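Local coordinates for protein isomerase/lactonizing enzyme (Agrobacterium tumefaciens, PDB 1RVK) that is of unknown function but, as a magnesium-binding enolase superfamily member, probably abstracts a proton next to a carboxylate to give an enolate intermediate, at residues R12-R17 with G342-K347; Y211-A216 with L240-W245; W230-M235 with G256-A261; D351-D354 with F358-V361. All blocks are in the same frame, centred on the assembly; numbering follows the deposited sequence.

Interaction 1. Residues R12-R17 with G342-K347; sequences RTTTRR and GHDYLK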
loop_
_atom_site.group_PDB
_atom_site.type_symbol
_atom_site.label_atom_id
_atom_site.label_comp_id
_atom_site.label_asym_id
_atom_site.label_seq_id
_atom_site.Cartn_x
_atom_site.Cartn_y
_atom_site.Cartn_z
ATOM N N ARG A 12 11.652 5.228 -18.002
ATOM C CA ARG A 12 11.329 3.815 -18.168
ATOM C C ARG A 12 12.070 2.942 -17.156
ATOM O O ARG A 12 13.287 3.041 -17.013
ATOM C CB ARG A 12 11.706 3.344 -19.578
ATOM C CG ARG A 12 11.345 4.308 -20.697
ATOM C CD ARG A 12 12.139 3.985 -21.964
ATOM N NE ARG A 12 12.145 5.096 -22.916
ATOM C CZ ARG A 12 11.077 5.512 -23.590
ATOM N NH1 ARG A 12 9.907 4.909 -23.422
ATOM N NH2 ARG A 12 11.174 6.537 -24.428
ATOM N N THR A 13 11.326 2.093 -16.455
ATOM C CA THR A 13 11.913 1.173 -15.493
ATOM C C THR A 13 11.742 -0.234 -16.074
ATOM O O THR A 13 10.724 -0.534 -16.699
ATOM C CB THR A 13 11.211 1.257 -14.113
ATOM O OG1 THR A 13 11.829 0.337 -13.206
ATOM C CG2 THR A 13 9.732 0.916 -14.232
ATOM N N THR A 14 12.745 -1.082 -15.888
ATOM C CA THR A 14 12.694 -2.449 -16.396
ATOM C C THR A 14 12.186 -3.353 -15.285
ATOM O O THR A 14 12.779 -3.418 -14.213
ATOM C CB THR A 14 14.081 -2.918 -16.846
ATOM O OG1 THR A 14 14.548 -2.061 -17.893
ATOM C CG2 THR A 14 14.022 -4.352 -17.349
ATOM N N THR A 15 11.094 -4.058 -15.552
ATOM C CA THR A 15 10.497 -4.921 -14.543
ATOM C C THR A 15 9.782 -6.121 -15.154
ATOM O O THR A 15 9.503 -6.149 -16.355
ATOM C CB THR A 15 9.480 -4.108 -13.709
ATOM O OG1 THR A 15 8.826 -4.962 -12.765
ATOM C CG2 THR A 15 8.445 -3.478 -14.617
ATOM N N ARG A 16 9.499 -7.115 -14.317
ATOM C CA ARG A 16 8.784 -8.306 -14.756
ATOM C C ARG A 16 7.385 -8.272 -14.163
ATOM O O ARG A 16 6.620 -9.228 -14.272
ATOM C CB ARG A 16 9.520 -9.573 -14.312
ATOM C CG ARG A 16 10.656 -9.963 -15.251
ATOM C CD ARG A 16 11.475 -11.130 -14.715
ATOM N NE ARG A 16 12.415 -11.617 -15.724
ATOM C CZ ARG A 16 12.080 -12.390 -16.752
ATOM N NH1 ARG A 16 13.008 -12.774 -17.621
ATOM N NH2 ARG A 16 10.824 -12.796 -16.909
ATOM N N ARG A 17 7.053 -7.150 -13.536
ATOM C CA ARG A 17 5.740 -6.984 -12.939
ATOM C C ARG A 17 4.754 -6.474 -13.988
ATOM O O ARG A 17 4.999 -5.467 -14.652
ATOM C CB ARG A 17 5.834 -6.006 -11.763
ATOM C CG ARG A 17 4.567 -5.864 -10.937
ATOM C CD ARG A 17 3.621 -4.846 -11.537
ATOM N NE ARG A 17 2.514 -4.535 -10.636
ATOM C CZ ARG A 17 1.586 -3.618 -10.887
ATOM N NH1 ARG A 17 1.629 -2.920 -12.014
ATOM N NH2 ARG A 17 0.614 -3.399 -10.010
ATOM N N GLY A 342 15.120 -5.163 -5.438
ATOM C CA GLY A 342 14.790 -3.753 -5.566
ATOM C C GLY A 342 14.381 -3.267 -6.944
ATOM O O GLY A 342 13.984 -4.050 -7.804
ATOM N N HIS A 343 14.481 -1.954 -7.140
ATOM C CA HIS A 343 14.115 -1.307 -8.398
ATOM C C HIS A 343 15.365 -0.742 -9.054
ATOM O O HIS A 343 16.286 -0.324 -8.359
ATOM C CB HIS A 343 13.137 -0.167 -8.120
ATOM C CG HIS A 343 11.865 -0.609 -7.467
ATOM N ND1 HIS A 343 10.835 -1.197 -8.167
ATOM C CD2 HIS A 343 11.471 -0.577 -6.171
ATOM C CE1 HIS A 343 9.860 -1.509 -7.330
ATOM N NE2 HIS A 343 10.221 -1.144 -6.113
ATOM N N ASP A 344 15.398 -0.709 -10.381
ATOM C CA ASP A 344 16.574 -0.187 -11.066
ATOM C C ASP A 344 16.796 1.311 -10.877
ATOM O O ASP A 344 17.918 1.798 -11.043
ATOM C CB ASP A 344 16.544 -0.537 -12.568
ATOM C CG ASP A 344 15.229 -0.178 -13.249
ATOM O OD1 ASP A 344 14.401 0.548 -12.657
ATOM O OD2 ASP A 344 15.033 -0.629 -14.402
ATOM N N TYR A 345 15.748 2.046 -10.511
ATOM C CA TYR A 345 15.883 3.488 -10.317
ATOM C C TYR A 345 16.196 3.895 -8.875
ATOM O O TYR A 345 16.244 5.083 -8.550
ATOM C CB TYR A 345 14.624 4.213 -10.828
ATOM C CG TYR A 345 13.324 3.801 -10.167
ATOM C CD1 TYR A 345 12.885 4.425 -9.001
ATOM C CD2 TYR A 345 12.533 2.789 -10.711
ATOM C CE1 TYR A 345 11.688 4.054 -8.389
ATOM C CE2 TYR A 345 11.330 2.407 -10.107
ATOM C CZ TYR A 345 10.915 3.045 -8.948
ATOM O OH TYR A 345 9.730 2.675 -8.348
ATOM N N LEU A 346 16.426 2.901 -8.024
ATOM C CA LEU A 346 16.759 3.122 -6.619
ATOM C C LEU A 346 18.084 2.411 -6.339
ATOM O O LEU A 346 18.243 1.242 -6.681
ATOM C CB LEU A 346 15.649 2.554 -5.724
ATOM C CG LEU A 346 14.700 3.533 -5.023
ATOM C CD1 LEU A 346 14.381 4.717 -5.911
ATOM C CD2 LEU A 346 13.432 2.793 -4.613
ATOM N N LYS A 347 19.030 3.111 -5.724
ATOM C CA LYS A 347 20.340 2.528 -5.436
ATOM C C LYS A 347 20.331 1.505 -4.302
ATOM O O LYS A 347 21.170 0.604 -4.267
ATOM C CB LYS A 347 21.351 3.631 -5.104
ATOM C CG LYS A 347 21.593 4.637 -6.222
ATOM C CD LYS A 347 22.726 5.587 -5.841
ATOM C CE LYS A 347 23.022 6.593 -6.936
ATOM N NZ LYS A 347 21.878 7.509 -7.161
HETATM O O HOH W 1 13.475 -2.458 -11.421
#

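Interaction 2. Residues Y211-A216 with L240-W245; sequences YSRTDA and LSSYKW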
loop_
_atom_site.group_PDB
_atom_site.type_symbol
_atom_site.label_atom_id
_atom_site.label_comp_id
_atom_site.label_asym_id
_atom_site.label_seq_id
_atom_site.Cartn_x
_atom_site.Cartn_y
_atom_site.Cartn_z
ATOM N N TYR A 211 -17.072 -10.481 -3.642
ATOM C CA TYR A 211 -17.926 -11.640 -3.364
ATOM C C TYR A 211 -19.263 -11.178 -2.800
ATOM O O TYR A 211 -19.342 -10.150 -2.129
ATOM C CB TYR A 211 -17.286 -12.558 -2.318
ATOM C CG TYR A 211 -16.351 -13.619 -2.851
ATOM C CD1 TYR A 211 -15.072 -13.767 -2.317
ATOM C CD2 TYR A 211 -16.759 -14.509 -3.848
ATOM C CE1 TYR A 211 -14.218 -14.777 -2.757
ATOM C CE2 TYR A 211 -15.911 -15.525 -4.298
ATOM C CZ TYR A 211 -14.642 -15.650 -3.743
ATOM O OH TYR A 211 -13.801 -16.649 -4.160
ATOM N N SER A 212 -20.309 -11.950 -3.071
ATOM C CA SER A 212 -21.636 -11.653 -2.544
ATOM C C SER A 212 -21.576 -11.905 -1.035
ATOM O O SER A 212 -20.613 -12.482 -0.540
ATOM C CB SER A 212 -22.659 -12.598 -3.160
ATOM O OG SER A 212 -22.343 -13.941 -2.826
ATOM N N ARG A 213 -22.602 -11.479 -0.304
ATOM C CA ARG A 213 -22.622 -11.707 1.134
ATOM C C ARG A 213 -22.566 -13.209 1.424
ATOM O O ARG A 213 -21.807 -13.646 2.283
ATOM C CB ARG A 213 -23.889 -11.124 1.772
ATOM C CG ARG A 213 -23.932 -9.602 1.860
ATOM C CD ARG A 213 -25.098 -9.161 2.731
ATOM N NE ARG A 213 -25.263 -7.710 2.782
ATOM C CZ ARG A 213 -26.080 -7.091 3.626
ATOM N NH1 ARG A 213 -26.798 -7.798 4.486
ATOM N NH2 ARG A 213 -26.189 -5.767 3.605
ATOM N N THR A 214 -23.360 -13.995 0.699
ATOM C CA THR A 214 -23.388 -15.439 0.921
ATOM C C THR A 214 -22.035 -16.111 0.682
ATOM O O THR A 214 -21.642 -16.994 1.445
ATOM C CB THR A 214 -24.466 -16.140 0.049
ATOM O OG1 THR A 214 -24.297 -15.778 -1.327
ATOM C CG2 THR A 214 -25.862 -15.742 0.514
ATOM N N ASP A 215 -21.318 -15.696 -0.359
ATOM C CA ASP A 215 -20.006 -16.284 -0.636
ATOM C C ASP A 215 -18.970 -15.854 0.406
ATOM O O ASP A 215 -18.144 -16.657 0.836
ATOM C CB ASP A 215 -19.512 -15.908 -2.043
ATOM C CG ASP A 215 -20.117 -16.786 -3.136
ATOM O OD1 ASP A 215 -20.592 -17.901 -2.826
ATOM O OD2 ASP A 215 -20.100 -16.368 -4.314
ATOM N N ALA A 216 -19.011 -14.590 0.812
ATOM C CA ALA A 216 -18.070 -14.098 1.811
ATOM C C ALA A 216 -18.283 -14.802 3.150
ATOM O O ALA A 216 -17.325 -15.059 3.878
ATOM C CB ALA A 216 -18.222 -12.586 1.982
ATOM N N LEU A 240 -21.122 -0.468 2.971
ATOM C CA LEU A 240 -20.813 -0.429 4.391
ATOM C C LEU A 240 -21.688 -1.426 5.147
ATOM O O LEU A 240 -21.213 -2.139 6.034
ATOM C CB LEU A 240 -21.068 0.982 4.931
ATOM C CG LEU A 240 -20.835 1.234 6.420
ATOM C CD1 LEU A 240 -19.345 1.189 6.707
ATOM C CD2 LEU A 240 -21.406 2.592 6.805
ATOM N N SER A 241 -22.969 -1.470 4.789
ATOM C CA SER A 241 -23.917 -2.366 5.442
ATOM C C SER A 241 -23.548 -3.837 5.331
ATOM O O SER A 241 -23.796 -4.609 6.252
ATOM C CB SER A 241 -25.331 -2.146 4.892
ATOM O OG SER A 241 -25.919 -0.993 5.470
ATOM N N SER A 242 -22.971 -4.230 4.200
ATOM C CA SER A 242 -22.576 -5.617 4.013
ATOM C C SER A 242 -21.469 -5.983 4.996
ATOM O O SER A 242 -21.408 -7.113 5.479
ATOM C CB SER A 242 -22.099 -5.846 2.581
ATOM O OG SER A 242 -23.184 -5.764 1.672
ATOM N N TYR A 243 -20.598 -5.024 5.296
ATOM C CA TYR A 243 -19.510 -5.280 6.229
ATOM C C TYR A 243 -19.996 -5.326 7.672
ATOM O O TYR A 243 -19.467 -6.084 8.487
ATOM C CB TYR A 243 -18.404 -4.240 6.055
ATOM C CG TYR A 243 -17.479 -4.599 4.922
ATOM C CD1 TYR A 243 -17.855 -4.398 3.591
ATOM C CD2 TYR A 243 -16.258 -5.225 5.175
ATOM C CE1 TYR A 243 -17.036 -4.820 2.540
ATOM C CE2 TYR A 243 -15.436 -5.651 4.135
ATOM C CZ TYR A 243 -15.832 -5.446 2.824
ATOM O OH TYR A 243 -15.022 -5.882 1.801
ATOM N N LYS A 244 -21.003 -4.520 7.994
ATOM C CA LYS A 244 -21.561 -4.542 9.342
ATOM C C LYS A 244 -22.155 -5.938 9.549
ATOM O O LYS A 244 -21.960 -6.573 10.593
ATOM C CB LYS A 244 -22.656 -3.480 9.481
ATOM C CG LYS A 244 -22.155 -2.057 9.300
ATOM C CD LYS A 244 -23.297 -1.054 9.147
ATOM C CE LYS A 244 -24.124 -0.924 10.419
ATOM N NZ LYS A 244 -25.211 0.091 10.261
ATOM N N TRP A 245 -22.864 -6.420 8.531
ATOM C CA TRP A 245 -23.499 -7.733 8.574
ATOM C C TRP A 245 -22.463 -8.852 8.661
ATOM O O TRP A 245 -22.564 -9.741 9.507
ATOM C CB TRP A 245 -24.355 -7.944 7.318
ATOM C CG TRP A 245 -24.951 -9.325 7.200
ATOM C CD1 TRP A 245 -26.103 -9.779 7.785
ATOM C CD2 TRP A 245 -24.401 -10.438 6.485
ATOM N NE1 TRP A 245 -26.300 -11.108 7.476
ATOM C CE2 TRP A 245 -25.270 -11.535 6.680
ATOM C CE3 TRP A 245 -23.255 -10.613 5.696
ATOM C CZ2 TRP A 245 -25.027 -12.794 6.117
ATOM C CZ3 TRP A 245 -23.015 -11.867 5.134
ATOM C CH2 TRP A 245 -23.897 -12.938 5.349
#

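Interaction 3. Residues W230-M235 with G256-A261; sequences WIEEPM and GPESAA. With MG (magnesium ion), chain B.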
loop_
_atom_site.group_PDB
_atom_site.type_symbol
_atom_site.label_atom_id
_atom_site.label_comp_id
_atom_site.label_asym_id
_atom_site.label_seq_id
_atom_site.Cartn_x
_atom_site.Cartn_y
_atom_site.Cartn_z
ATOM N N TRP A 230 -7.027 -12.471 10.011
ATOM C CA TRP A 230 -8.043 -11.578 9.479
ATOM C C TRP A 230 -8.447 -11.906 8.054
ATOM O O TRP A 230 -7.736 -12.606 7.332
ATOM C CB TRP A 230 -7.593 -10.100 9.580
ATOM C CG TRP A 230 -6.614 -9.571 8.527
ATOM C CD1 TRP A 230 -6.735 -9.658 7.163
ATOM C CD2 TRP A 230 -5.443 -8.774 8.768
ATOM N NE1 TRP A 230 -5.719 -8.963 6.547
ATOM C CE2 TRP A 230 -4.912 -8.411 7.508
ATOM C CE3 TRP A 230 -4.793 -8.327 9.928
ATOM C CZ2 TRP A 230 -3.761 -7.623 7.376
ATOM C CZ3 TRP A 230 -3.646 -7.541 9.796
ATOM C CH2 TRP A 230 -3.145 -7.199 8.528
ATOM N N ILE A 231 -9.621 -11.419 7.678
ATOM C CA ILE A 231 -10.144 -11.598 6.336
ATOM C C ILE A 231 -10.198 -10.163 5.828
ATOM O O ILE A 231 -10.699 -9.270 6.512
ATOM C CB ILE A 231 -11.549 -12.267 6.352
ATOM C CG1 ILE A 231 -12.056 -12.435 4.917
ATOM C CG2 ILE A 231 -12.514 -11.464 7.209
ATOM C CD1 ILE A 231 -13.370 -13.189 4.816
ATOM N N GLU A 232 -9.651 -9.943 4.640
ATOM C CA GLU A 232 -9.566 -8.605 4.071
ATOM C C GLU A 232 -10.360 -8.378 2.786
ATOM O O GLU A 232 -10.237 -9.131 1.826
ATOM C CB GLU A 232 -8.088 -8.296 3.824
ATOM C CG GLU A 232 -7.764 -6.898 3.318
ATOM C CD GLU A 232 -6.270 -6.706 3.179
ATOM O OE1 GLU A 232 -5.513 -7.294 3.979
ATOM O OE2 GLU A 232 -5.844 -5.966 2.281
ATOM N N GLU A 233 -11.169 -7.320 2.794
ATOM C CA GLU A 233 -11.979 -6.905 1.645
ATOM C C GLU A 233 -12.565 -8.045 0.812
ATOM O O GLU A 233 -12.259 -8.185 -0.368
ATOM C CB GLU A 233 -11.132 -5.980 0.751
ATOM C CG GLU A 233 -11.909 -5.241 -0.333
ATOM C CD GLU A 233 -11.087 -4.155 -1.028
ATOM O OE1 GLU A 233 -11.662 -3.440 -1.876
ATOM O OE2 GLU A 233 -9.876 -4.015 -0.736
ATOM N N PRO A 234 -13.434 -8.871 1.413
ATOM C CA PRO A 234 -14.004 -9.965 0.620
ATOM C C PRO A 234 -15.257 -9.547 -0.148
ATOM O O PRO A 234 -15.783 -10.317 -0.949
ATOM C CB PRO A 234 -14.300 -11.023 1.674
ATOM C CG PRO A 234 -14.763 -10.184 2.827
ATOM C CD PRO A 234 -13.762 -9.028 2.842
HETATM N N MSE A 235 -15.738 -8.332 0.105
HETATM C CA MSE A 235 -16.943 -7.832 -0.563
HETATM C C MSE A 235 -16.725 -6.403 -1.056
HETATM O O MSE A 235 -15.767 -5.748 -0.663
HETATM C CB MSE A 235 -18.132 -7.855 0.406
HETATM C CG MSE A 235 -18.395 -9.209 1.067
HETATM SE SE MSE A 235 -19.810 -9.100 2.407
HETATM C CE MSE A 235 -18.938 -7.869 3.620
ATOM N N GLY A 256 -10.648 -3.420 7.310
ATOM C CA GLY A 256 -11.039 -2.564 6.208
ATOM C C GLY A 256 -11.348 -1.158 6.685
ATOM O O GLY A 256 -11.269 -0.884 7.878
ATOM N N PRO A 257 -11.683 -0.232 5.774
ATOM C CA PRO A 257 -11.768 -0.447 4.331
ATOM C C PRO A 257 -10.450 -0.068 3.664
ATOM O O PRO A 257 -9.807 0.900 4.065
ATOM C CB PRO A 257 -12.900 0.481 3.926
ATOM C CG PRO A 257 -12.646 1.680 4.800
ATOM C CD PRO A 257 -12.238 1.085 6.146
ATOM N N GLU A 258 -10.040 -0.826 2.653
ATOM C CA GLU A 258 -8.795 -0.494 1.976
ATOM C C GLU A 258 -8.979 0.458 0.805
ATOM O O GLU A 258 -8.332 1.504 0.744
ATOM C CB GLU A 258 -8.088 -1.745 1.456
ATOM C CG GLU A 258 -6.759 -1.406 0.793
ATOM C CD GLU A 258 -6.125 -2.585 0.107
ATOM O OE1 GLU A 258 -5.849 -3.583 0.795
ATOM O OE2 GLU A 258 -5.897 -2.512 -1.116
ATOM N N SER A 259 -9.867 0.097 -0.118
ATOM C CA SER A 259 -10.083 0.887 -1.325
ATOM C C SER A 259 -11.172 1.949 -1.296
ATOM O O SER A 259 -11.187 2.832 -2.149
ATOM C CB SER A 259 -10.337 -0.049 -2.513
ATOM O OG SER A 259 -11.536 -0.787 -2.344
ATOM N N ALA A 260 -12.081 1.873 -0.332
ATOM C CA ALA A 260 -13.167 2.845 -0.247
ATOM C C ALA A 260 -12.658 4.288 -0.261
ATOM O O ALA A 260 -11.620 4.596 0.323
ATOM C CB ALA A 260 -13.992 2.594 1.013
ATOM N N ALA A 261 -13.392 5.166 -0.940
ATOM C CA ALA A 261 -13.021 6.576 -1.008
ATOM C C ALA A 261 -13.457 7.250 0.292
ATOM O O ALA A 261 -13.930 6.583 1.212
ATOM C CB ALA A 261 -13.706 7.240 -2.198
HETATM MG MG MG B . -5.859 -5.575 0.148
HETATM O O HOH W 2 -8.079 -5.606 -0.092
HETATM O O HOH W 3 -5.582 -4.949 -2.036
HETATM O O HOH W 4 -3.597 -5.951 0.142
#

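Interaction 4. Residues D351-D354 with F358-V361; sequences DPMD and FVHV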
loop_
_atom_site.group_PDB
_atom_site.type_symbol
_atom_site.label_atom_id
_atom_site.label_comp_id
_atom_site.label_asym_id
_atom_site.label_seq_id
_atom_site.Cartn_x
_atom_site.Cartn_y
_atom_site.Cartn_z
ATOM N N ASP A 351 13.116 -0.694 2.115
ATOM C CA ASP A 351 12.627 -1.572 3.175
ATOM C C ASP A 351 13.396 -2.877 3.376
ATOM O O ASP A 351 12.836 -3.966 3.235
ATOM C CB ASP A 351 11.151 -1.890 2.917
ATOM C CG ASP A 351 10.918 -2.532 1.559
ATOM O OD1 ASP A 351 11.874 -2.614 0.757
ATOM O OD2 ASP A 351 9.773 -2.953 1.287
ATOM N N PRO A 352 14.683 -2.784 3.736
ATOM C CA PRO A 352 15.517 -3.971 3.959
ATOM C C PRO A 352 14.953 -4.769 5.129
ATOM O O PRO A 352 14.542 -4.189 6.135
ATOM C CB PRO A 352 16.888 -3.387 4.309
ATOM C CG PRO A 352 16.826 -1.962 3.865
ATOM C CD PRO A 352 15.407 -1.558 4.106
HETATM N N MSE A 353 14.941 -6.093 5.016
HETATM C CA MSE A 353 14.418 -6.919 6.098
HETATM C C MSE A 353 15.462 -7.923 6.584
HETATM O O MSE A 353 16.097 -8.607 5.773
HETATM C CB MSE A 353 13.161 -7.662 5.633
HETATM C CG MSE A 353 12.444 -8.406 6.754
HETATM SE SE MSE A 353 10.851 -9.330 6.177
HETATM C CE MSE A 353 11.697 -10.914 5.434
ATOM N N ASP A 354 15.651 -8.017 7.901
ATOM C CA ASP A 354 16.625 -8.969 8.421
ATOM C C ASP A 354 16.086 -10.395 8.398
ATOM O O ASP A 354 14.956 -10.641 7.965
ATOM C CB ASP A 354 17.104 -8.593 9.839
ATOM C CG ASP A 354 15.991 -8.583 10.876
ATOM O OD1 ASP A 354 15.058 -9.406 10.789
ATOM O OD2 ASP A 354 16.074 -7.755 11.809
ATOM N N PHE A 358 12.172 -8.507 10.510
ATOM C CA PHE A 358 12.026 -7.092 10.823
ATOM C C PHE A 358 12.576 -6.203 9.714
ATOM O O PHE A 358 13.708 -6.389 9.266
ATOM C CB PHE A 358 12.761 -6.725 12.118
ATOM C CG PHE A 358 12.059 -7.161 13.372
ATOM C CD1 PHE A 358 12.313 -8.408 13.928
ATOM C CD2 PHE A 358 11.150 -6.316 14.003
ATOM C CE1 PHE A 358 11.676 -8.813 15.095
ATOM C CE2 PHE A 358 10.505 -6.712 15.176
ATOM C CZ PHE A 358 10.771 -7.963 15.720
ATOM N N VAL A 359 11.766 -5.246 9.271
ATOM C CA VAL A 359 12.203 -4.288 8.262
ATOM C C VAL A 359 12.805 -3.124 9.049
ATOM O O VAL A 359 12.222 -2.674 10.035
ATOM C CB VAL A 359 11.016 -3.770 7.410
ATOM C CG1 VAL A 359 11.409 -2.483 6.684
ATOM C CG2 VAL A 359 10.610 -4.833 6.393
ATOM N N HIS A 360 13.977 -2.658 8.630
ATOM C CA HIS A 360 14.645 -1.550 9.304
ATOM C C HIS A 360 14.537 -0.276 8.485
ATOM O O HIS A 360 14.996 -0.225 7.346
ATOM C CB HIS A 360 16.123 -1.878 9.539
ATOM C CG HIS A 360 16.347 -2.949 10.557
ATOM N ND1 HIS A 360 16.046 -4.275 10.323
ATOM C CD2 HIS A 360 16.811 -2.886 11.827
ATOM C CE1 HIS A 360 16.317 -4.981 11.407
ATOM N NE2 HIS A 360 16.782 -4.162 12.333
ATOM N N VAL A 361 13.922 0.751 9.062
ATOM C CA VAL A 361 13.762 2.012 8.354
ATOM C C VAL A 361 15.133 2.631 8.101
ATOM O O VAL A 361 15.908 2.850 9.032
ATOM C CB VAL A 361 12.913 3.019 9.155
ATOM C CG1 VAL A 361 12.562 4.214 8.269
ATOM C CG2 VAL A 361 11.652 2.342 9.683
#

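Interaction 1. Residues R12-R17 with G342-K347
D344 and T13 bury most of this contact, which brings the later part of strand 3-15 up to the loop that follows strand 328-333. Both carboxylate oxygens of D344 are used, each met on its syn side. D344 OD1 receives the hydroxyl T13 OG1 at 2.6 Å, while D344 OD2 receives the backbone T14 N at 2.8 Å. The latter bond is nearly straight (167°), and the two donors, taken from consecutive residues of the strand, hold the carboxylate against rotation. D344 reaches them with its CG tucked between its own N and carbonyl carbon (chi1 50°). T13 answers with OG1 turned opposite its backbone N, a choice that also places the hydroxyl at the edge of the Y345 ring, in its plane, with T13 OG1 3.6 Å from Y345 CD2. The Y345 ring also meets F11 edge-to-face and F51 at about 45°, and touches F375 of helix 373-378. A water completes the set: it donates a hydrogen bond to T14 O at 3.0 Å and accepts one from D344 N at 2.8 Å. The type I turn from H343 to L346 thus docks on the strand through polar groups at its first corner. Because one anion is shared by a hydroxyl and a peptide N-H, its charge is probably well stabilised, and this part of the sheet-barrel junction is made by directional polar bonds as well as by aromatic packing.

Interaction 2. Residues Y211-A216 with L240-W245
This is a side-chain bridge between the start of helix 213-224 and the first two turns of helix 240-249, on the outer wall of the barrel domain, and R213 carries nearly all of it. The arginine leaves its helix directed at the other one and runs extended from CG to NE, so that its whole length is used. Its aliphatic part lies over one face of the W245 indole: R213 CB comes to 3.6 Å from W245 CZ3, and R213 CD makes a CH-pi contact, 4.2 Å from the centroid of the W245 six-membered ring. Farther along, R213 NH1 lies over the same face at its rim, above W245 CG (3.6 Å) on the side of CB. The guanidinium and indole planes are 25° apart, close enough to parallel for the arginine to run along the ring instead of standing on it. The indole lies ready for this because its CG is opposite the backbone N (chi1 174°). On the polar side, R213 NE donates to S242 OG at 3.1 Å, a somewhat bent bond (153°), and S242 OG is also hydrogen-bonded to S239 OG just ahead of the helix. R213 NH2 meanwhile passes S241, 3.9 Å from its CB. S212, at the N-cap of helix 213-224, shares a hydroxyl-hydroxyl bond with T214, so the turn from which R213 departs has its own polar tie. The arrangement belongs to the repeating beta-alpha units of a TIM-type barrel, in which consecutive helices pack side by side outside the strands.

Interaction 3. Residues W230-M235 with G256-A261
E258 and E232 meet at a magnesium ion, and E258 can be followed outward from its backbone. Its CB lies 3.6 Å from E233 OE2, and from there the chain runs extended, with CG opposite the backbone N (chi1 -178°), to bring the carboxylate carbon E258 CD to 3.0 Å from the magnesium. E258 OE1 binds the magnesium at 2.1 Å and accepts a hydrogen bond from R280 NE. It also stands 2.8 Å from E232 OE2, a closeness explained by the cation they share. E258 OE2 stays off the metal and instead accepts a hydrogen bond from a metal-bound water at 2.6 Å, so this carboxylate reaches the ion both directly and through water. The two carboxylate planes are turned 68° apart. E232 OE2 is the opposite ligand to that same water, 2.2 Å from the magnesium, while E232 OE1 forms a salt bridge with K169 and accepts from W230 NE1. A second-shell role falls to E233: its OE2 accepts from another ligand water, and its OE1 receives S259 OG at 2.7 Å, which probably steadies the carboxylate; S259 OG is also hydrogen-bonded to E237 OE2. D206 and a third water bring the coordination to six, roughly octahedral. Acidic residues at or just beyond the C-terminal ends of three successive barrel strands, 202-206, 230-232 and 254-256, holding one magnesium ion, form the characteristic metal site of the enolase superfamily.

Interaction 4. Residues D351-D354 with F358-V361
P352 and H360 are joined by a backbone bond, H360 N to P352 O at 3.0 Å, and its counterpart runs from D354 N to F358 O at 2.9 Å. The two frame M353 and V359, a non-hydrogen-bonded antiparallel pair. Here each carbonyl also takes a CA-H...O contact: V359 CA lies 3.2 Å from P352 O, and M353 CA 3.3 Å from F358 O. F358 O has a further, weak donor in H360 ND1. M353 CB packs against V359 CG2 at 3.9 Å. The short turn thus folds the loop back on strand 358-360, which on its other side runs antiparallel to strand 130-137 of the barrel sheet, V359 bonding to V131. D354 closes the turn with its side chain: F358 N donates to D354 OD1 at 3.0 Å, coming from well above the carboxylate plane (48° out of it), and D356 N shares that oxygen. D354 can do this because its CG stands between its own N and carbonyl carbon (chi1 62°). M353 O and D354 O accept hydrogen bonds from R163, D351 O accepts from R330, and D351 OD2 is gripped by the hydroxyls of Y339 and Y328.

From the N terminus the chain builds strand 3-15, whose last residues, with the corner that follows, form 12-17 and wait for a partner 325 residues later; interaction 1 therefore closes a loop around almost the whole barrel and fastens it to the N-terminal sheet. Interactions 2 and 3 are nested inside that loop. Their segments alternate, so the two cross: helix 213-224, strand 230-232, helix 240-249 and the loop after strand 254-256 interlock, with Y243 OH reaching M235 O. Interaction 4 follows interaction 1 in series and closes a tight local turn. It shares the barrel sheet with interaction 3 across the chain's centre, their centres about 26 Å apart.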